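Side-chain contacts in Sqt1 (PDB 4ZOY), which probably acts as a dedicated WD40-repeat chaperone in ribosome biogenesis, capturing a ribosomal protein as it is being synthesised: residues 80-85 and 128-133; 104-107 and 113-116; 342-347 and 393-398. One frame throughout, in Å; residues are numbered along the deposited sequence.

Contact 1. Residues 80-85 and 128-133; sequences NPIFEI and AQFKFL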
loop_
_atom_site.group_PDB
_atom_site.type_symbol
_atom_site.label_atom_id
_atom_site.label_comp_id
_atom_site.label_asym_id
_atom_site.label_seq_id
_atom_site.Cartn_x
_atom_site.Cartn_y
_atom_site.Cartn_z
ATOM N N ASN A 80 6.671 -16.613 -17.400
ATOM C CA ASN A 80 7.875 -16.036 -17.981
ATOM C C ASN A 80 7.761 -14.522 -18.088
ATOM O O ASN A 80 6.783 -14.009 -18.625
ATOM C CB ASN A 80 8.156 -16.647 -19.356
ATOM C CG ASN A 80 8.328 -18.152 -19.295
ATOM O OD1 ASN A 80 9.294 -18.652 -18.721
ATOM N ND2 ASN A 80 7.391 -18.882 -19.886
ATOM N N PRO A 81 8.765 -13.801 -17.573
ATOM C CA PRO A 81 8.680 -12.335 -17.567
ATOM C C PRO A 81 8.658 -11.730 -18.959
ATOM O O PRO A 81 9.242 -12.280 -19.897
ATOM C CB PRO A 81 9.947 -11.905 -16.825
ATOM C CG PRO A 81 10.397 -13.105 -16.077
ATOM C CD PRO A 81 9.981 -14.285 -16.904
ATOM N N ILE A 82 7.986 -10.595 -19.094
ATOM C CA ILE A 82 8.000 -9.868 -20.356
ATOM C C ILE A 82 8.960 -8.683 -20.308
ATOM O O ILE A 82 9.215 -8.041 -21.327
ATOM C CB ILE A 82 6.595 -9.381 -20.739
ATOM C CG1 ILE A 82 6.108 -8.312 -19.760
ATOM C CG2 ILE A 82 5.618 -10.555 -20.804
ATOM C CD1 ILE A 82 4.723 -7.825 -20.065
ATOM N N PHE A 83 9.501 -8.403 -19.127
ATOM C CA PHE A 83 10.476 -7.327 -18.967
ATOM C C PHE A 83 11.280 -7.541 -17.699
ATOM O O PHE A 83 10.783 -8.124 -16.736
ATOM C CB PHE A 83 9.791 -5.955 -18.928
ATOM C CG PHE A 83 10.748 -4.795 -18.998
ATOM C CD1 PHE A 83 11.465 -4.541 -20.160
ATOM C CD2 PHE A 83 10.925 -3.951 -17.908
ATOM C CE1 PHE A 83 12.342 -3.472 -20.234
ATOM C CE2 PHE A 83 11.799 -2.878 -17.974
ATOM C CZ PHE A 83 12.513 -2.640 -19.142
ATOM N N GLU A 84 12.524 -7.072 -17.708
ATOM C CA GLU A 84 13.389 -7.158 -16.540
ATOM C C GLU A 84 13.798 -5.767 -16.094
ATOM O O GLU A 84 14.173 -4.924 -16.913
ATOM C CB GLU A 84 14.632 -8.003 -16.835
ATOM C CG GLU A 84 14.321 -9.462 -17.107
ATOM C CD GLU A 84 15.567 -10.328 -17.165
ATOM O OE1 GLU A 84 16.587 -9.955 -16.553
ATOM O OE2 GLU A 84 15.507 -11.395 -17.810
ATOM N N ILE A 85 13.718 -5.525 -14.791
ATOM C CA ILE A 85 14.103 -4.241 -14.235
ATOM C C ILE A 85 15.488 -4.332 -13.617
ATOM O O ILE A 85 15.665 -4.910 -12.545
ATOM C CB ILE A 85 13.093 -3.759 -13.171
ATOM C CG1 ILE A 85 11.686 -3.684 -13.767
ATOM C CG2 ILE A 85 13.530 -2.410 -12.605
ATOM C CD1 ILE A 85 10.599 -3.482 -12.711
ATOM N N ALA A 128 2.581 -5.209 -24.063
ATOM C CA ALA A 128 3.519 -4.450 -23.239
ATOM C C ALA A 128 4.963 -4.263 -23.714
ATOM O O ALA A 128 5.720 -5.219 -23.867
ATOM C CB ALA A 128 3.532 -5.056 -21.843
ATOM N N GLN A 129 5.328 -2.993 -23.890
ATOM C CA GLN A 129 6.701 -2.557 -24.107
ATOM C C GLN A 129 7.115 -1.583 -23.002
ATOM O O GLN A 129 6.304 -0.783 -22.529
ATOM C CB GLN A 129 6.850 -1.904 -25.479
ATOM C CG GLN A 129 6.856 -2.885 -26.642
ATOM C CD GLN A 129 8.236 -3.455 -26.902
ATOM O OE1 GLN A 129 9.107 -2.776 -27.450
ATOM N NE2 GLN A 129 8.449 -4.703 -26.500
ATOM N N PHE A 130 8.379 -1.657 -22.593
ATOM C CA PHE A 130 8.885 -0.849 -21.490
ATOM C C PHE A 130 10.205 -0.198 -21.873
ATOM O O PHE A 130 11.119 -0.869 -22.358
ATOM C CB PHE A 130 9.059 -1.708 -20.230
ATOM C CG PHE A 130 7.799 -2.404 -19.804
ATOM C CD1 PHE A 130 7.436 -3.614 -20.375
ATOM C CD2 PHE A 130 6.965 -1.839 -18.851
ATOM C CE1 PHE A 130 6.272 -4.248 -19.999
ATOM C CE2 PHE A 130 5.799 -2.472 -18.471
ATOM C CZ PHE A 130 5.449 -3.673 -19.047
ATOM N N LYS A 131 10.308 1.105 -21.653
ATOM C CA LYS A 131 11.517 1.831 -22.018
ATOM C C LYS A 131 12.030 2.710 -20.886
ATOM O O LYS A 131 11.336 3.618 -20.433
ATOM C CB LYS A 131 11.265 2.689 -23.259
ATOM C CG LYS A 131 12.471 3.504 -23.690
ATOM C CD LYS A 131 12.184 4.292 -24.956
ATOM C CE LYS A 131 13.334 5.229 -25.287
ATOM N NZ LYS A 131 14.647 4.531 -25.207
ATOM N N PHE A 132 13.252 2.444 -20.439
ATOM C CA PHE A 132 13.881 3.257 -19.408
ATOM C C PHE A 132 14.007 4.706 -19.869
ATOM O O PHE A 132 14.425 4.969 -20.997
ATOM C CB PHE A 132 15.254 2.690 -19.040
ATOM C CG PHE A 132 16.021 3.548 -18.079
ATOM C CD1 PHE A 132 15.615 3.672 -16.759
ATOM C CD2 PHE A 132 17.143 4.245 -18.497
ATOM C CE1 PHE A 132 16.319 4.462 -15.874
ATOM C CE2 PHE A 132 17.849 5.040 -17.616
ATOM C CZ PHE A 132 17.436 5.151 -16.301
ATOM N N LEU A 133 13.638 5.644 -19.000
ATOM C CA LEU A 133 13.670 7.059 -19.354
ATOM C C LEU A 133 14.634 7.860 -18.494
ATOM O O LEU A 133 15.387 8.689 -19.004
ATOM C CB LEU A 133 12.278 7.671 -19.239
ATOM C CG LEU A 133 11.194 7.170 -20.185
ATOM C CD1 LEU A 133 9.981 8.086 -20.073
ATOM C CD2 LEU A 133 11.698 7.101 -21.622
#

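Contact 2. Residues 104-107 and 113-116; sequences FLVS and RMRV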
loop_
_atom_site.group_PDB
_atom_site.type_symbol
_atom_site.label_atom_id
_atom_site.label_comp_id
_atom_site.label_asym_id
_atom_site.label_seq_id
_atom_site.Cartn_x
_atom_site.Cartn_y
_atom_site.Cartn_z
ATOM N N PHE A 104 3.582 5.126 -16.931
ATOM C CA PHE A 104 4.921 4.875 -16.445
ATOM C C PHE A 104 4.914 3.766 -15.418
ATOM O O PHE A 104 3.931 3.568 -14.707
ATOM C CB PHE A 104 5.536 6.127 -15.819
ATOM C CG PHE A 104 5.619 7.290 -16.756
ATOM C CD1 PHE A 104 6.732 7.468 -17.559
ATOM C CD2 PHE A 104 4.585 8.209 -16.824
ATOM C CE1 PHE A 104 6.812 8.543 -18.424
ATOM C CE2 PHE A 104 4.657 9.292 -17.686
ATOM C CZ PHE A 104 5.776 9.458 -18.489
ATOM N N LEU A 105 6.023 3.042 -15.377
ATOM C CA LEU A 105 6.330 2.099 -14.314
ATOM C C LEU A 105 7.537 2.645 -13.585
ATOM O O LEU A 105 8.546 2.979 -14.208
ATOM C CB LEU A 105 6.625 0.704 -14.881
ATOM C CG LEU A 105 7.161 -0.338 -13.898
ATOM C CD1 LEU A 105 6.151 -0.630 -12.796
ATOM C CD2 LEU A 105 7.528 -1.617 -14.648
ATOM N N VAL A 106 7.449 2.737 -12.266
ATOM C CA VAL A 106 8.511 3.331 -11.486
ATOM C C VAL A 106 8.993 2.356 -10.421
ATOM O O VAL A 106 8.186 1.765 -9.696
ATOM C CB VAL A 106 8.040 4.645 -10.822
ATOM C CG1 VAL A 106 9.202 5.352 -10.180
ATOM C CG2 VAL A 106 7.358 5.560 -11.856
ATOM N N SER A 107 10.307 2.165 -10.353
ATOM C CA SER A 107 10.881 1.316 -9.317
ATOM C C SER A 107 11.688 2.148 -8.325
ATOM O O SER A 107 12.314 3.142 -8.691
ATOM C CB SER A 107 11.746 0.215 -9.941
ATOM O OG SER A 107 12.786 0.783 -10.723
ATOM N N ARG A 113 17.546 4.856 -5.470
ATOM C CA ARG A 113 17.284 5.107 -6.877
ATOM C C ARG A 113 15.805 4.989 -7.204
ATOM O O ARG A 113 15.142 4.025 -6.812
ATOM C CB ARG A 113 18.070 4.139 -7.763
ATOM C CG ARG A 113 19.572 4.244 -7.630
ATOM C CD ARG A 113 20.253 3.225 -8.532
ATOM N NE ARG A 113 21.538 2.800 -7.984
ATOM C CZ ARG A 113 22.694 3.391 -8.260
ATOM N NH1 ARG A 113 22.724 4.432 -9.079
ATOM N NH2 ARG A 113 23.818 2.946 -7.718
ATOM N N MET A 114 15.299 5.982 -7.925
ATOM C CA MET A 114 13.980 5.920 -8.520
ATOM C C MET A 114 14.147 5.810 -10.030
ATOM O O MET A 114 14.612 6.745 -10.680
ATOM C CB MET A 114 13.147 7.153 -8.150
ATOM C CG MET A 114 11.744 7.106 -8.709
ATOM S SD MET A 114 10.718 8.565 -8.367
ATOM C CE MET A 114 11.498 9.789 -9.437
ATOM N N ARG A 115 13.796 4.657 -10.590
ATOM C CA ARG A 115 13.946 4.448 -12.026
ATOM C C ARG A 115 12.600 4.521 -12.707
ATOM O O ARG A 115 11.639 3.865 -12.293
ATOM C CB ARG A 115 14.633 3.111 -12.313
ATOM C CG ARG A 115 16.060 3.097 -11.799
ATOM C CD ARG A 115 16.774 1.776 -12.043
ATOM N NE ARG A 115 16.854 1.415 -13.453
ATOM C CZ ARG A 115 17.810 1.829 -14.279
ATOM N NH1 ARG A 115 18.759 2.646 -13.842
ATOM N NH2 ARG A 115 17.808 1.432 -15.546
ATOM N N VAL A 116 12.538 5.337 -13.756
ATOM C CA VAL A 116 11.300 5.608 -14.466
ATOM C C VAL A 116 11.289 4.980 -15.860
ATOM O O VAL A 116 12.176 5.243 -16.682
ATOM C CB VAL A 116 11.061 7.129 -14.598
ATOM C CG1 VAL A 116 9.808 7.407 -15.408
ATOM C CG2 VAL A 116 10.996 7.785 -13.217
#

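Contact 3. Residues 342-347 and 393-398; sequences ILAAGS and WLLTSC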
loop_
_atom_site.group_PDB
_atom_site.type_symbol
_atom_site.label_atom_id
_atom_site.label_comp_id
_atom_site.label_asym_id
_atom_site.label_seq_id
_atom_site.Cartn_x
_atom_site.Cartn_y
_atom_site.Cartn_z
ATOM N N ILE A 342 -16.631 1.438 7.684
ATOM C CA ILE A 342 -15.721 0.684 8.538
ATOM C C ILE A 342 -14.263 0.956 8.207
ATOM O O ILE A 342 -13.911 1.334 7.080
ATOM C CB ILE A 342 -15.966 -0.851 8.459
ATOM C CG1 ILE A 342 -15.802 -1.358 7.020
ATOM C CG2 ILE A 342 -17.354 -1.228 9.022
ATOM C CD1 ILE A 342 -15.980 -2.869 6.888
ATOM N N LEU A 343 -13.420 0.755 9.218
ATOM C CA LEU A 343 -11.976 0.852 9.115
ATOM C C LEU A 343 -11.387 -0.460 9.603
ATOM O O LEU A 343 -11.767 -0.937 10.677
ATOM C CB LEU A 343 -11.452 2.011 9.969
ATOM C CG LEU A 343 -9.939 2.100 10.189
ATOM C CD1 LEU A 343 -9.206 2.516 8.907
ATOM C CD2 LEU A 343 -9.607 3.045 11.355
ATOM N N ALA A 344 -10.481 -1.047 8.819
ATOM C CA ALA A 344 -9.784 -2.281 9.198
ATOM C C ALA A 344 -8.323 -2.014 9.512
ATOM O O ALA A 344 -7.656 -1.236 8.827
ATOM C CB ALA A 344 -9.892 -3.317 8.077
ATOM N N ALA A 345 -7.807 -2.688 10.539
ATOM C CA ALA A 345 -6.431 -2.516 10.981
ATOM C C ALA A 345 -5.760 -3.875 11.171
ATOM O O ALA A 345 -6.301 -4.736 11.866
ATOM C CB ALA A 345 -6.390 -1.726 12.280
ATOM N N GLY A 346 -4.598 -4.064 10.555
ATOM C CA GLY A 346 -3.851 -5.314 10.708
ATOM C C GLY A 346 -2.649 -5.087 11.592
ATOM O O GLY A 346 -1.935 -4.098 11.440
ATOM N N SER A 347 -2.417 -6.017 12.522
ATOM C CA SER A 347 -1.383 -5.857 13.525
ATOM C C SER A 347 -0.279 -6.894 13.411
ATOM O O SER A 347 -0.513 -8.010 12.938
ATOM C CB SER A 347 -2.013 -5.940 14.927
ATOM O OG SER A 347 -1.029 -5.886 15.949
ATOM N N TRP A 393 -17.530 -4.662 1.899
ATOM C CA TRP A 393 -17.533 -5.561 3.066
ATOM C C TRP A 393 -16.513 -6.689 2.993
ATOM O O TRP A 393 -16.368 -7.445 3.949
ATOM C CB TRP A 393 -18.934 -6.164 3.261
ATOM C CG TRP A 393 -19.929 -5.133 3.615
ATOM C CD1 TRP A 393 -20.877 -4.603 2.792
ATOM C CD2 TRP A 393 -20.074 -4.476 4.879
ATOM N NE1 TRP A 393 -21.619 -3.663 3.472
ATOM C CE2 TRP A 393 -21.145 -3.565 4.753
ATOM C CE3 TRP A 393 -19.414 -4.573 6.106
ATOM C CZ2 TRP A 393 -21.566 -2.753 5.807
ATOM C CZ3 TRP A 393 -19.830 -3.767 7.150
ATOM C CH2 TRP A 393 -20.898 -2.866 6.992
ATOM N N LEU A 394 -15.817 -6.791 1.867
ATOM C CA LEU A 394 -14.871 -7.877 1.644
ATOM C C LEU A 394 -13.431 -7.374 1.748
ATOM O O LEU A 394 -13.020 -6.460 1.026
ATOM C CB LEU A 394 -15.125 -8.521 0.280
ATOM C CG LEU A 394 -16.359 -9.431 0.222
ATOM C CD1 LEU A 394 -16.677 -9.801 -1.215
ATOM C CD2 LEU A 394 -16.156 -10.679 1.076
ATOM N N LEU A 395 -12.683 -7.996 2.647
ATOM C CA LEU A 395 -11.318 -7.585 2.967
ATOM C C LEU A 395 -10.355 -8.718 2.683
ATOM O O LEU A 395 -10.558 -9.846 3.150
ATOM C CB LEU A 395 -11.216 -7.178 4.441
ATOM C CG LEU A 395 -9.856 -6.615 4.871
ATOM C CD1 LEU A 395 -9.784 -5.138 4.526
ATOM C CD2 LEU A 395 -9.623 -6.838 6.358
ATOM N N THR A 396 -9.306 -8.418 1.932
ATOM C CA THR A 396 -8.228 -9.385 1.706
ATOM C C THR A 396 -7.047 -9.049 2.597
ATOM O O THR A 396 -6.683 -7.880 2.742
ATOM C CB THR A 396 -7.795 -9.379 0.249
ATOM O OG1 THR A 396 -8.947 -9.575 -0.566
ATOM C CG2 THR A 396 -6.795 -10.514 -0.046
ATOM N N SER A 397 -6.455 -10.076 3.206
ATOM C CA SER A 397 -5.305 -9.872 4.079
ATOM C C SER A 397 -4.185 -10.861 3.750
ATOM O O SER A 397 -4.442 -11.954 3.229
ATOM C CB SER A 397 -5.701 -10.008 5.547
ATOM O OG SER A 397 -6.123 -11.329 5.841
ATOM N N CYS A 398 -2.944 -10.490 4.054
ATOM C CA CYS A 398 -1.844 -11.451 3.947
ATOM C C CYS A 398 -0.967 -11.330 5.172
ATOM O O CYS A 398 -0.963 -10.303 5.847
ATOM C CB CYS A 398 -1.040 -11.233 2.655
ATOM S SG CYS A 398 0.023 -9.761 2.656
#

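Contact 1. Residues 80-85 and 128-133
I82 and F83 meet A128 and F130 at the rim of a WD40 beta-propeller, where the outermost strand of one four-stranded blade approaches the outermost strand of the next. The CA atoms of F83 and F130 are 7.1 Å apart, too far for backbone pairing, so side chains bridge the gap. F83 and I82 both face V49 in a classic beta bulge, which turns these two consecutive side chains toward the neighbouring blade. It is the CB of F130 that sits over the centre of the F83 ring: CB lies 3.5 Å from the ring centroid, 0° off the ring normal, a CH-pi contact. With F130 CG turned beside its own backbone N (chi1 -57°), its ring swings off the F83 ring toward the F83 CB and I82. The planes stay near parallel, at 27°, but are slid apart with little overlap, and the centroids are 5.1 Å apart. F130 CD1 rests 3.6 Å from F83 CB. I82 reaches in with its CD1, which touches the edge of the F130 ring at CE1 (3.9 Å) and packs tightly on A128 CB (3.5 Å). The Y117 ring meets that of F83 steeply. The side chains that meet here are all hydrocarbon, and F83 CE1 also lies 3.6 Å from F130 O, consistent with a join held by shape and dispersion, without a directional polar bond between the two segments.

Contact 2. Residues 104-107 and 113-116
V116 approaches the F104 ring at a slant, its CG1 3.8 Å from F104 CD1. The other flat group of note is the guanidinium of R115, which leads away from the S107 strand and makes a cation-pi contact with F132. Between the strands, the evidence for a regular antiparallel ladder is twofold: S107 N donates to R115 O (2.9 Å) and R115 N returns a bond to S107 O (2.8 Å), with N-H...O angles of 162° and 156°. These two reciprocal bonds make S107 and R115 a hydrogen-bonded pair, and V106 and V116 form the adjoining non-hydrogen-bonded pair. On the valine side V106 sends CG1 to M114 CG at 3.4 Å, a tight carbon pair; the V106 branch used is the one opposite its backbone N (chi1 -172°). On the reverse side S107 OG lies 3.4 Å from R115 CB, but its polar partner is H88 NE2, as in the hydrogen-bonded histidine and serine or threonine found in many WD repeats. R113 and R115 both salt-bridge E135. The hairpin forms the middle of its blade: strand 92-97 flanks it through V106 and T96, strand 129-136 through V116 and L133, and F145 and L171 of the next blade cover the face that carries V106.

Contact 3. Residues 342-347 and 393-398
I342 faces W393 across the gap between two neighbouring blades. From its CB, CG2 branches toward the indole and comes to 4.0 Å from W393 CZ3. The other branch, CG1, is tucked between the backbone N and the carbonyl carbon (chi1 59°), and from there the chain runs out extended to CD1. That tip straddles one bond of the six-membered ring, 3.9 Å from W393 CE3 and 4.0 Å from W393 CZ3. The approach is oblique to the indole, and two methyl groups share the CE3-CZ3 side of it. W393 points its CB away from 342-347, but with CG beside the backbone N (chi1 -65°) the indole swings its benzo part back to the isoleucine; A340 and R410 also touch this side chain. Two residues further along each segment, L395 extends both methyls to A344, with CD2 3.9 Å and CD1 4.0 Å from A344 CB. The small alanine is thus met by a fork, and the CA atoms of A344 and L395 stay 8.3 Å apart. That separation excludes backbone pairing: the strands belong to separate sheets. V354 and F381 add to the layer round I342, while I352 and V379 line L395. Contacts of this kind, between hydrophobic side chains of, or just before, the second strands of successive four-stranded sheets, are the interblade packing of a WD40 beta-propeller.

Contacts 1 and 2 adjoin, with centres about 12 Å apart. Strand 129-136, which supplies residues 129-133 of contact 1, pairs with strand 114-120 of contact 2: L133 N lies 2.8 Å from V116 O, a probable hydrogen bond, and L133 CD1 packs on F104 CE1 at 3.6 Å. From the preceding blade, I85 CG2 also reaches S107 OG at 3.8 Å. Contact 2 is thus a pairing inside one blade, contact 1 the join of that blade's outer edge to the preceding one. Contact 3 is a separate interblade join across the chain's centre, its nearest atoms about 20 Å from contact 1 and about 19 Å from contact 2.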